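Local coordinates for CMP/dCMP-type deaminase domain-containing protein (Aspergillus oryzae RIB40, PDB 7DRY) that probably deaminates an intermediate of riboflavin biosynthesis, using a zinc ion held in a cytidine deaminase fold, at residues R35-Y40 with D90-M95; I127-F132 with D156-N161; K18-P23 with Y52-A57. All blocks are in the same frame, centred on the assembly; numbering follows the deposited sequence. Where two conformers were deposited one is given.

Interaction 1 of 3, residues R35-Y40 with D90-M95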
loop_
_atom_site.group_PDB
_atom_site.type_symbol
_atom_site.label_atom_id
_atom_site.label_comp_id
_atom_site.label_asym_id
_atom_site.label_seq_id
_atom_site.Cartn_x
_atom_site.Cartn_y
_atom_site.Cartn_z
ATOM N N ARG A 35 -7.997 -6.334 -11.924
ATOM C CA ARG A 35 -9.400 -5.978 -12.079
ATOM C C ARG A 35 -9.683 -5.667 -13.544
ATOM O O ARG A 35 -8.879 -5.016 -14.218
ATOM C CB ARG A 35 -9.698 -4.737 -11.217
ATOM C CG ARG A 35 -11.066 -4.121 -11.417
ATOM C CD ARG A 35 -11.364 -3.151 -10.279
ATOM N NE ARG A 35 -11.497 -3.857 -9.011
ATOM C CZ ARG A 35 -11.302 -3.299 -7.818
ATOM N NH1 ARG A 35 -10.972 -2.013 -7.724
ATOM N NH2 ARG A 35 -11.438 -4.029 -6.720
ATOM N N LYS A 36 -10.839 -6.106 -14.034
ATOM C CA LYS A 36 -11.230 -5.750 -15.391
ATOM C C LYS A 36 -11.400 -4.239 -15.504
ATOM O O LYS A 36 -11.941 -3.591 -14.606
ATOM C CB LYS A 36 -12.548 -6.437 -15.769
ATOM C CG LYS A 36 -12.425 -7.931 -16.012
ATOM C CD LYS A 36 -11.544 -8.232 -17.215
ATOM C CE LYS A 36 -12.152 -7.722 -18.507
ATOM N NZ LYS A 36 -12.997 -8.731 -19.211
ATOM N N GLU A 37 -10.912 -3.666 -16.599
ATOM C CA GLU A 37 -11.142 -2.249 -16.824
ATOM C C GLU A 37 -12.580 -2.022 -17.263
ATOM O O GLU A 37 -13.206 -2.885 -17.878
ATOM C CB GLU A 37 -10.167 -1.698 -17.864
ATOM C CG GLU A 37 -8.814 -1.365 -17.245
ATOM C CD GLU A 37 -7.665 -1.499 -18.211
ATOM O OE1 GLU A 37 -6.600 -0.886 -17.959
ATOM O OE2 GLU A 37 -7.817 -2.212 -19.217
ATOM N N GLY A 38 -13.111 -0.852 -16.924
ATOM C CA GLY A 38 -14.472 -0.530 -17.313
ATOM C C GLY A 38 -15.485 -0.858 -16.235
ATOM O O GLY A 38 -15.193 -0.733 -15.049
ATOM N N ASP A 39 -16.680 -1.283 -16.643
ATOM C CA ASP A 39 -17.789 -1.530 -15.722
ATOM C C ASP A 39 -17.621 -2.932 -15.144
ATOM O O ASP A 39 -18.337 -3.875 -15.493
ATOM C CB ASP A 39 -19.114 -1.376 -16.458
ATOM C CG ASP A 39 -20.307 -1.437 -15.534
ATOM O OD1 ASP A 39 -20.132 -1.212 -14.315
ATOM O OD2 ASP A 39 -21.414 -1.725 -16.035
ATOM N N TYR A 40 -16.667 -3.056 -14.228
ATOM C CA TYR A 40 -16.203 -4.356 -13.768
ATOM C C TYR A 40 -17.153 -4.964 -12.742
ATOM O O TYR A 40 -17.971 -4.283 -12.118
ATOM C CB TYR A 40 -14.820 -4.245 -13.129
ATOM C CG TYR A 40 -14.838 -3.583 -11.762
ATOM C CD1 TYR A 40 -14.861 -2.202 -11.649
ATOM C CD2 TYR A 40 -14.847 -4.339 -10.594
ATOM C CE1 TYR A 40 -14.879 -1.586 -10.414
ATOM C CE2 TYR A 40 -14.871 -3.727 -9.349
ATOM C CZ TYR A 40 -14.885 -2.351 -9.272
ATOM O OH TYR A 40 -14.910 -1.721 -8.050
ATOM N N ASP A 90 -6.704 -5.403 -20.960
ATOM C CA ASP A 90 -8.090 -5.202 -20.541
ATOM C C ASP A 90 -8.273 -5.244 -19.030
ATOM O O ASP A 90 -9.361 -4.930 -18.537
ATOM C CB ASP A 90 -9.000 -6.255 -21.184
ATOM C CG ASP A 90 -9.265 -5.980 -22.650
ATOM O OD1 ASP A 90 -8.772 -4.953 -23.167
ATOM O OD2 ASP A 90 -9.969 -6.793 -23.282
ATOM N N ARG A 91 -7.240 -5.633 -18.300
ATOM C CA ARG A 91 -7.212 -5.647 -16.847
ATOM C C ARG A 91 -6.170 -4.659 -16.351
ATOM O O ARG A 91 -5.173 -4.392 -17.030
ATOM C CB ARG A 91 -6.863 -7.035 -16.282
ATOM C CG ARG A 91 -7.845 -8.109 -16.698
ATOM C CD ARG A 91 -7.489 -9.452 -16.091
ATOM N NE ARG A 91 -7.937 -9.466 -14.711
ATOM C CZ ARG A 91 -9.116 -9.930 -14.321
ATOM N NH1 ARG A 91 -9.962 -10.443 -15.202
ATOM N NH2 ARG A 91 -9.449 -9.875 -13.050
ATOM N N LYS A 92 -6.413 -4.118 -15.164
ATOM C CA LYS A 92 -5.487 -3.195 -14.532
ATOM C C LYS A 92 -5.133 -3.705 -13.147
ATOM O O LYS A 92 -5.917 -4.404 -12.501
ATOM C CB LYS A 92 -6.079 -1.781 -14.421
ATOM C CG LYS A 92 -7.309 -1.659 -13.531
ATOM C CD LYS A 92 -7.724 -0.184 -13.438
ATOM C CE LYS A 92 -9.071 0.004 -12.763
ATOM N NZ LYS A 92 -9.497 1.443 -12.851
ATOM N N LEU A 93 -3.938 -3.341 -12.697
ATOM C CA LEU A 93 -3.494 -3.665 -11.350
ATOM C C LEU A 93 -3.844 -2.499 -10.438
ATOM O O LEU A 93 -3.566 -1.336 -10.762
ATOM C CB LEU A 93 -1.986 -3.889 -11.327
ATOM C CG LEU A 93 -1.498 -5.175 -11.988
ATOM C CD1 LEU A 93 0.025 -5.164 -12.042
ATOM C CD2 LEU A 93 -1.992 -6.391 -11.203
ATOM N N VAL A 94 -4.474 -2.816 -9.318
ATOM C CA VAL A 94 -4.881 -1.838 -8.321
ATOM C C VAL A 94 -4.334 -2.316 -6.987
ATOM O O VAL A 94 -4.438 -3.505 -6.665
ATOM C CB VAL A 94 -6.417 -1.752 -8.266
ATOM C CG1 VAL A 94 -6.869 -0.916 -7.097
ATOM C CG2 VAL A 94 -6.964 -1.222 -9.591
ATOM N N MET A 95 -3.750 -1.408 -6.213
ATOM C CA MET A 95 -3.280 -1.735 -4.875
ATOM C C MET A 95 -4.134 -1.038 -3.827
ATOM O O MET A 95 -4.331 0.182 -3.886
ATOM C CB MET A 95 -1.806 -1.378 -4.686
ATOM C CG MET A 95 -1.276 -1.864 -3.338
ATOM S SD MET A 95 0.446 -1.444 -3.019
ATOM C CE MET A 95 1.268 -2.746 -3.946
HETATM O O HOH W 1 -11.406 -8.733 -22.081
#

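Interaction 2 of 3, residues I127-F132 with D156-N161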
loop_
_atom_site.group_PDB
_atom_site.type_symbol
_atom_site.label_atom_id
_atom_site.label_comp_id
_atom_site.label_asym_id
_atom_site.label_seq_id
_atom_site.Cartn_x
_atom_site.Cartn_y
_atom_site.Cartn_z
ATOM N N ILE A 127 1.240 -0.783 -11.847
ATOM C CA ILE A 127 0.094 -0.490 -10.992
ATOM C C ILE A 127 -0.568 0.793 -11.471
ATOM O O ILE A 127 0.095 1.824 -11.624
ATOM C CB ILE A 127 0.539 -0.383 -9.527
ATOM C CG1 ILE A 127 1.103 -1.728 -9.073
ATOM C CG2 ILE A 127 -0.621 0.041 -8.634
ATOM C CD1 ILE A 127 1.826 -1.680 -7.740
ATOM N N GLN A 128 -1.879 0.730 -11.728
ATOM C CA GLN A 128 -2.602 1.860 -12.298
ATOM C C GLN A 128 -3.351 2.705 -11.277
ATOM O O GLN A 128 -3.633 3.875 -11.566
ATOM C CB GLN A 128 -3.579 1.387 -13.386
ATOM C CG GLN A 128 -2.876 1.110 -14.711
ATOM C CD GLN A 128 -3.789 0.531 -15.774
ATOM O OE1 GLN A 128 -3.565 -0.583 -16.242
ATOM N NE2 GLN A 128 -4.814 1.290 -16.173
ATOM N N LYS A 129 -3.674 2.162 -10.103
ATOM C CA LYS A 129 -4.471 2.912 -9.142
ATOM C C LYS A 129 -4.176 2.407 -7.738
ATOM O O LYS A 129 -3.959 1.206 -7.539
ATOM C CB LYS A 129 -5.970 2.787 -9.455
ATOM C CG LYS A 129 -6.855 3.654 -8.577
ATOM C CD LYS A 129 -8.273 3.782 -9.128
ATOM C CE LYS A 129 -9.027 4.855 -8.368
ATOM N NZ LYS A 129 -10.344 5.145 -8.993
ATOM N N ILE A 130 -4.169 3.339 -6.778
ATOM C CA ILE A 130 -4.022 3.056 -5.348
ATOM C C ILE A 130 -5.287 3.518 -4.636
ATOM O O ILE A 130 -5.747 4.645 -4.845
ATOM C CB ILE A 130 -2.810 3.797 -4.746
ATOM C CG1 ILE A 130 -1.561 3.651 -5.624
ATOM C CG2 ILE A 130 -2.547 3.314 -3.327
ATOM C CD1 ILE A 130 -1.043 2.235 -5.728
ATOM N N TYR A 131 -5.839 2.658 -3.786
ATOM C CA TYR A 131 -6.898 3.035 -2.859
ATOM C C TYR A 131 -6.338 2.947 -1.448
ATOM O O TYR A 131 -5.661 1.975 -1.117
ATOM C CB TYR A 131 -8.062 2.050 -2.937
ATOM C CG TYR A 131 -8.889 2.124 -4.198
ATOM C CD1 TYR A 131 -8.572 1.348 -5.298
ATOM C CD2 TYR A 131 -9.996 2.955 -4.281
ATOM C CE1 TYR A 131 -9.333 1.402 -6.463
ATOM C CE2 TYR A 131 -10.773 3.007 -5.445
ATOM C CZ TYR A 131 -10.422 2.230 -6.525
ATOM O OH TYR A 131 -11.162 2.272 -7.691
ATOM N N PHE A 132 -6.617 3.952 -0.614
ATOM C CA PHE A 132 -6.171 3.913 0.776
ATOM C C PHE A 132 -7.222 4.549 1.680
ATOM O O PHE A 132 -8.138 5.227 1.208
ATOM C CB PHE A 132 -4.776 4.533 0.953
ATOM C CG PHE A 132 -4.644 5.914 0.385
ATOM C CD1 PHE A 132 -4.952 7.013 1.160
ATOM C CD2 PHE A 132 -4.194 6.119 -0.912
ATOM C CE1 PHE A 132 -4.825 8.297 0.660
ATOM C CE2 PHE A 132 -4.065 7.400 -1.418
ATOM C CZ PHE A 132 -4.382 8.486 -0.631
ATOM N N ASP A 156 -3.422 6.804 -10.697
ATOM C CA ASP A 156 -4.609 7.290 -10.008
ATOM C C ASP A 156 -4.552 6.911 -8.537
ATOM O O ASP A 156 -3.931 5.920 -8.150
ATOM C CB ASP A 156 -5.871 6.660 -10.602
ATOM C CG ASP A 156 -6.174 7.136 -12.010
ATOM O OD1 ASP A 156 -5.563 8.120 -12.473
ATOM O OD2 ASP A 156 -7.040 6.510 -12.654
ATOM N N TRP A 157 -5.232 7.698 -7.709
ATOM C CA TRP A 157 -5.415 7.306 -6.321
ATOM C C TRP A 157 -6.757 7.816 -5.821
ATOM O O TRP A 157 -7.328 8.768 -6.358
ATOM C CB TRP A 157 -4.256 7.765 -5.422
ATOM C CG TRP A 157 -3.980 9.224 -5.501
ATOM C CD1 TRP A 157 -3.090 9.843 -6.327
ATOM C CD2 TRP A 157 -4.598 10.258 -4.725
ATOM N NE1 TRP A 157 -3.109 11.199 -6.113
ATOM C CE2 TRP A 157 -4.027 11.483 -5.135
ATOM C CE3 TRP A 157 -5.570 10.269 -3.720
ATOM C CZ2 TRP A 157 -4.401 12.707 -4.579
ATOM C CZ3 TRP A 157 -5.945 11.489 -3.170
ATOM C CH2 TRP A 157 -5.360 12.691 -3.603
ATOM N N GLN A 158 -7.250 7.166 -4.764
ATOM C CA GLN A 158 -8.565 7.477 -4.226
ATOM C C GLN A 158 -8.566 7.166 -2.737
ATOM O O GLN A 158 -8.145 6.080 -2.326
ATOM C CB GLN A 158 -9.626 6.623 -4.919
ATOM C CG GLN A 158 -11.042 6.895 -4.476
ATOM C CD GLN A 158 -12.051 6.327 -5.449
ATOM O OE1 GLN A 158 -11.849 6.365 -6.665
ATOM N NE2 GLN A 158 -13.138 5.783 -4.921
ATOM N N VAL A 159 -9.034 8.119 -1.936
ATOM C CA VAL A 159 -9.238 7.880 -0.513
ATOM C C VAL A 159 -10.610 7.252 -0.316
ATOM O O VAL A 159 -11.609 7.722 -0.877
ATOM C CB VAL A 159 -9.113 9.186 0.283
ATOM C CG1 VAL A 159 -9.163 8.888 1.770
ATOM C CG2 VAL A 159 -7.824 9.903 -0.071
ATOM N N VAL A 160 -10.660 6.195 0.487
ATOM C CA VAL A 160 -11.899 5.511 0.836
ATOM C C VAL A 160 -12.169 5.821 2.297
ATOM O O VAL A 160 -11.420 5.385 3.181
ATOM C CB VAL A 160 -11.782 4.001 0.613
ATOM C CG1 VAL A 160 -13.095 3.303 0.969
ATOM C CG2 VAL A 160 -11.364 3.702 -0.826
ATOM N N ASN A 161 -13.232 6.580 2.555
ATOM C CA ASN A 161 -13.519 7.062 3.896
ATOM C C ASN A 161 -14.248 5.997 4.709
ATOM O O ASN A 161 -14.803 5.035 4.169
ATOM C CB ASN A 161 -14.397 8.315 3.829
ATOM C CG ASN A 161 -13.726 9.466 3.095
ATOM O OD1 ASN A 161 -12.531 9.710 3.258
ATOM N ND2 ASN A 161 -14.497 10.178 2.281
HETATM O O HOH W 2 -9.694 6.279 -11.513
HETATM O O HOH W 3 -9.201 8.307 -8.768
#

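Interaction 3 of 3, residues K18-P23 with Y52-A57. With SO4 (sulfate ion), chain D.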
loop_
_atom_site.group_PDB
_atom_site.type_symbol
_atom_site.label_atom_id
_atom_site.label_comp_id
_atom_site.label_asym_id
_atom_site.label_seq_id
_atom_site.Cartn_x
_atom_site.Cartn_y
_atom_site.Cartn_z
ATOM N N LYS A 18 -1.117 -8.497 11.495
ATOM C CA LYS A 18 -0.053 -9.484 11.567
ATOM C C LYS A 18 1.298 -8.841 11.846
ATOM O O LYS A 18 2.228 -9.545 12.250
ATOM C CB LYS A 18 0.002 -10.285 10.259
ATOM C CG LYS A 18 -1.298 -11.050 9.939
ATOM C CD LYS A 18 -1.102 -11.967 8.737
ATOM C CE LYS A 18 -2.430 -12.570 8.264
ATOM N NZ LYS A 18 -2.238 -13.594 7.186
ATOM N N SER A 19 1.419 -7.533 11.652
ATOM C CA SER A 19 2.696 -6.864 11.841
ATOM C C SER A 19 3.012 -6.748 13.330
ATOM O O SER A 19 2.120 -6.463 14.135
ATOM C CB SER A 19 2.632 -5.463 11.238
ATOM O OG SER A 19 3.856 -4.768 11.421
ATOM N N PRO A 20 4.266 -6.957 13.724
ATOM C CA PRO A 20 4.640 -6.817 15.133
ATOM C C PRO A 20 4.557 -5.363 15.562
ATOM O O PRO A 20 5.092 -4.476 14.878
ATOM C CB PRO A 20 6.098 -7.306 15.157
ATOM C CG PRO A 20 6.591 -7.084 13.761
ATOM C CD PRO A 20 5.404 -7.347 12.875
ATOM N N PRO A 21 3.869 -5.072 16.664
ATOM C CA PRO A 21 3.871 -3.695 17.177
ATOM C C PRO A 21 5.261 -3.328 17.672
ATOM O O PRO A 21 5.879 -4.070 18.435
ATOM C CB PRO A 21 2.857 -3.737 18.326
ATOM C CG PRO A 21 2.005 -4.947 18.042
ATOM C CD PRO A 21 2.939 -5.934 17.408
ATOM N N ARG A 22 5.759 -2.196 17.203
ATOM C CA ARG A 22 7.054 -1.668 17.592
ATOM C C ARG A 22 6.895 -0.188 17.898
ATOM O O ARG A 22 5.951 0.454 17.423
ATOM C CB ARG A 22 8.078 -1.854 16.462
ATOM C CG ARG A 22 8.381 -3.306 16.117
ATOM C CD ARG A 22 9.385 -3.908 17.089
ATOM N NE ARG A 22 9.785 -5.258 16.701
ATOM C CZ ARG A 22 9.207 -6.369 17.148
ATOM N NH1 ARG A 22 9.639 -7.556 16.741
ATOM N NH2 ARG A 22 8.194 -6.295 18.004
ATOM N N PRO A 23 7.795 0.384 18.698
ATOM C CA PRO A 23 7.666 1.810 19.035
ATOM C C PRO A 23 7.740 2.738 17.841
ATOM O O PRO A 23 7.264 3.875 17.930
ATOM C CB PRO A 23 8.835 2.054 20.003
ATOM C CG PRO A 23 9.165 0.707 20.543
ATOM C CD PRO A 23 8.891 -0.264 19.440
ATOM N N TYR A 52 2.362 -7.009 4.417
ATOM C CA TYR A 52 2.147 -6.160 5.579
ATOM C C TYR A 52 3.485 -5.710 6.155
ATOM O O TYR A 52 4.535 -6.294 5.876
ATOM C CB TYR A 52 1.292 -6.862 6.647
ATOM C CG TYR A 52 1.845 -8.177 7.136
ATOM C CD1 TYR A 52 1.509 -9.375 6.519
ATOM C CD2 TYR A 52 2.684 -8.222 8.239
ATOM C CE1 TYR A 52 2.016 -10.578 6.989
ATOM C CE2 TYR A 52 3.197 -9.416 8.707
ATOM C CZ TYR A 52 2.854 -10.592 8.068
ATOM O OH TYR A 52 3.352 -11.792 8.542
ATOM N N THR A 53 3.431 -4.652 6.963
ATOM C CA THR A 53 4.646 -4.062 7.514
ATOM C C THR A 53 5.454 -5.110 8.273
ATOM O O THR A 53 4.926 -5.819 9.132
ATOM C CB THR A 53 4.246 -2.953 8.485
ATOM O OG1 THR A 53 3.511 -1.944 7.780
ATOM C CG2 THR A 53 5.479 -2.333 9.147
ATOM N N MET A 54 6.745 -5.199 7.966
ATOM C CA MET A 54 7.687 -6.049 8.688
ATOM C C MET A 54 7.384 -7.530 8.543
ATOM O O MET A 54 7.870 -8.348 9.330
ATOM C CB MET A 54 7.875 -5.627 10.150
ATOM C CG MET A 54 8.662 -4.321 10.241
ATOM S SD MET A 54 8.758 -3.666 11.907
ATOM C CE MET A 54 9.885 -2.292 11.666
ATOM N N GLU A 55 6.594 -7.889 7.531
ATOM C CA GLU A 55 6.451 -9.289 7.160
ATOM C C GLU A 55 7.801 -9.858 6.765
ATOM O O GLU A 55 8.161 -10.969 7.163
ATOM C CB GLU A 55 5.470 -9.379 5.993
ATOM C CG GLU A 55 5.171 -10.788 5.484
ATOM C CD GLU A 55 4.201 -10.764 4.320
ATOM O OE1 GLU A 55 4.016 -9.682 3.729
ATOM O OE2 GLU A 55 3.620 -11.824 4.010
ATOM N N LEU A 56 8.563 -9.108 5.984
ATOM C CA LEU A 56 9.909 -9.505 5.613
ATOM C C LEU A 56 10.909 -8.841 6.551
ATOM O O LEU A 56 10.685 -7.730 7.039
ATOM C CB LEU A 56 10.182 -9.110 4.160
ATOM C CG LEU A 56 9.086 -9.664 3.241
ATOM C CD1 LEU A 56 9.306 -9.252 1.802
ATOM C CD2 LEU A 56 8.984 -11.194 3.366
ATOM N N ALA A 57 12.020 -9.542 6.796
ATOM C CA ALA A 57 13.026 -9.102 7.758
ATOM C C ALA A 57 13.446 -7.658 7.526
ATOM O O ALA A 57 13.518 -7.188 6.388
ATOM C CB ALA A 57 14.260 -9.999 7.654
HETATM S S SO4 D . -0.203 -16.372 8.589
HETATM O O1 SO4 D . 0.350 -16.999 7.391
HETATM O O2 SO4 D . -0.251 -17.353 9.670
HETATM O O3 SO4 D . -1.553 -15.890 8.313
HETATM O O4 SO4 D . 0.641 -15.250 8.988
HETATM O O HOH W 4 3.228 -11.821 11.330
#

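Interaction 1 of 3, residues R35-Y40 with D90-M95
R35 and K92 belong to an antiparallel strand pairing in the central sheet, where the end of strand 29-36 runs beside the start of strand 91-97. They are a hydrogen-bonded pair: R35 N reaches K92 O at 2.9 Å and K92 N returns to R35 O at 2.8 Å. K36 and R91 follow as a non-hydrogen-bonded pair. Past the end of the first strand E37 N still donates to D90 O, 2.8 Å away.

The long side chains pack by their shafts. The bend at chi2 (-64°) lays K36 CD 3.4 Å from R91 NH1. The R91 guanidinium spreads one face over the backbone at R35 and K36, its NE bonded to S34 and its NH2 to the carbonyl of D44. Beyond this, E37 OE1 lies 3.7 Å from K92 CB, and R35, salt-bridged to D45, brings NH1 obliquely to within 4.3 Å of V94 CG1. Such pairing of the first and third strands is part of the 2-1-3-4-5 sheet of the cytidine deaminase fold.

Interaction 2 of 3, residues I127-F132 with D156-N161
A beta-alpha-beta unit brings K129 beside D156, I130 beside W157, Y131 beside Q158 and F132 beside V159, as strand 127-132 and strand 156-159 run parallel with helix 145-152 between them in the chain. This parallel fourth and fifth pair is what separates deaminases of the dCMP and APOBEC type from the classical cytidine deaminases, whose last strands are antiparallel.

Five backbone bonds stitch the strands. Those of the even-numbered residues I130 and F132 use both N and O: I130 accepts from Q158 N, and F132 O receives V160 N at 2.8 Å, just past the second strand. CA-H...O contacts fill the gaps, among them W157 CA to I130 O at 3.1 Å.

On the face bearing I130, F132, W157 and V159 the packing is apolar and meets C147 and L150 of helix 145-152. The rings of F132 and W157 are tilted by 26° and offset, so that only their rims meet, CZ of F132 against CE3 of W157. F132 also sets CE1 3.5 Å from V159 CG2, while W157 NE1 bonds T151. The side chain of I130 comes within about 10 Å of the bound zinc ion.

On the other face Y131 and Q158 lie side by side, ring and amide planes 66° apart, with Q158 CD 3.6 Å from Y131 CE2. V160 CG2 touches Y131 CD2 and its side chain continues onto H5 and L9 of helix 5-16. K129, anti at chi1 and extended beyond, rises from the sheet face past CB of D156, to whose carboxylate a water links its NZ. There NZ donates to Q158 OE1 at 3.0 Å, tilted 33° from the amide carbonyl plane.

Interaction 3 of 3, residues K18-P23 with Y52-A57
Y52 takes a CH-pi contact from K18: CB of the lysine stands 3.6 Å from the ring centroid, only 14° off the normal. E55 CB, from the same turn as the tyrosine, packs over the opposite face, so the ring is gripped between two aliphatic groups. A chi1 of 57° swings the ring back over its own turn and presents the other face to K18.

The polar links are few. In the conformer of S19 described here, one of two, OG appears to donate to T53 O at 2.7 Å from above the carbonyl plane. One water joins K18 O to Y52 OH. Beyond the ring the extended lysine brings NZ to O3 of a sulfate at 2.6 Å, an ion probably left from crystallisation.

Apolar contact is lighter: P20 CD rests 4.1 Å from M54 CB, and R22 CG approaches M54 SD at 4.2 Å.

A type II beta turn from Y52 to E55 shapes this side, with M54 at positive phi (65°) and E55 N bonded to Y52 O. E55 OE1 in addition accepts from Y52 N and from N69 of helix 62-73. T53 OG1 is bonded to F26 and V28, and its side chain lies about 8 Å from the zinc ion. The contact thus joins the loop leaving helix 5-16 to the one leading from strand 46-52 into helix 62-73, beside the metal site.

Two of these contacts build one sheet, and the third lies near the metal site, on the opposite side of the chain's centre. Interactions 1 and 2, their centres about 13 Å apart, share neighbouring strands 91-97 and 127-132: L93 O and M95 O probably accept from Q128 N and Y131 N, so four of the five strands meet across the pair. Interaction 3 is about 30 Å from interaction 1 and about 23 Å from interaction 2, centre to centre, and touches neither. Along the chain, interactions 1 and 3 interleave, and both close before interaction 2 opens. Interactions 1 and 2 thus join strands of the sheet, while interaction 3 joins loops near the zinc ligand H61.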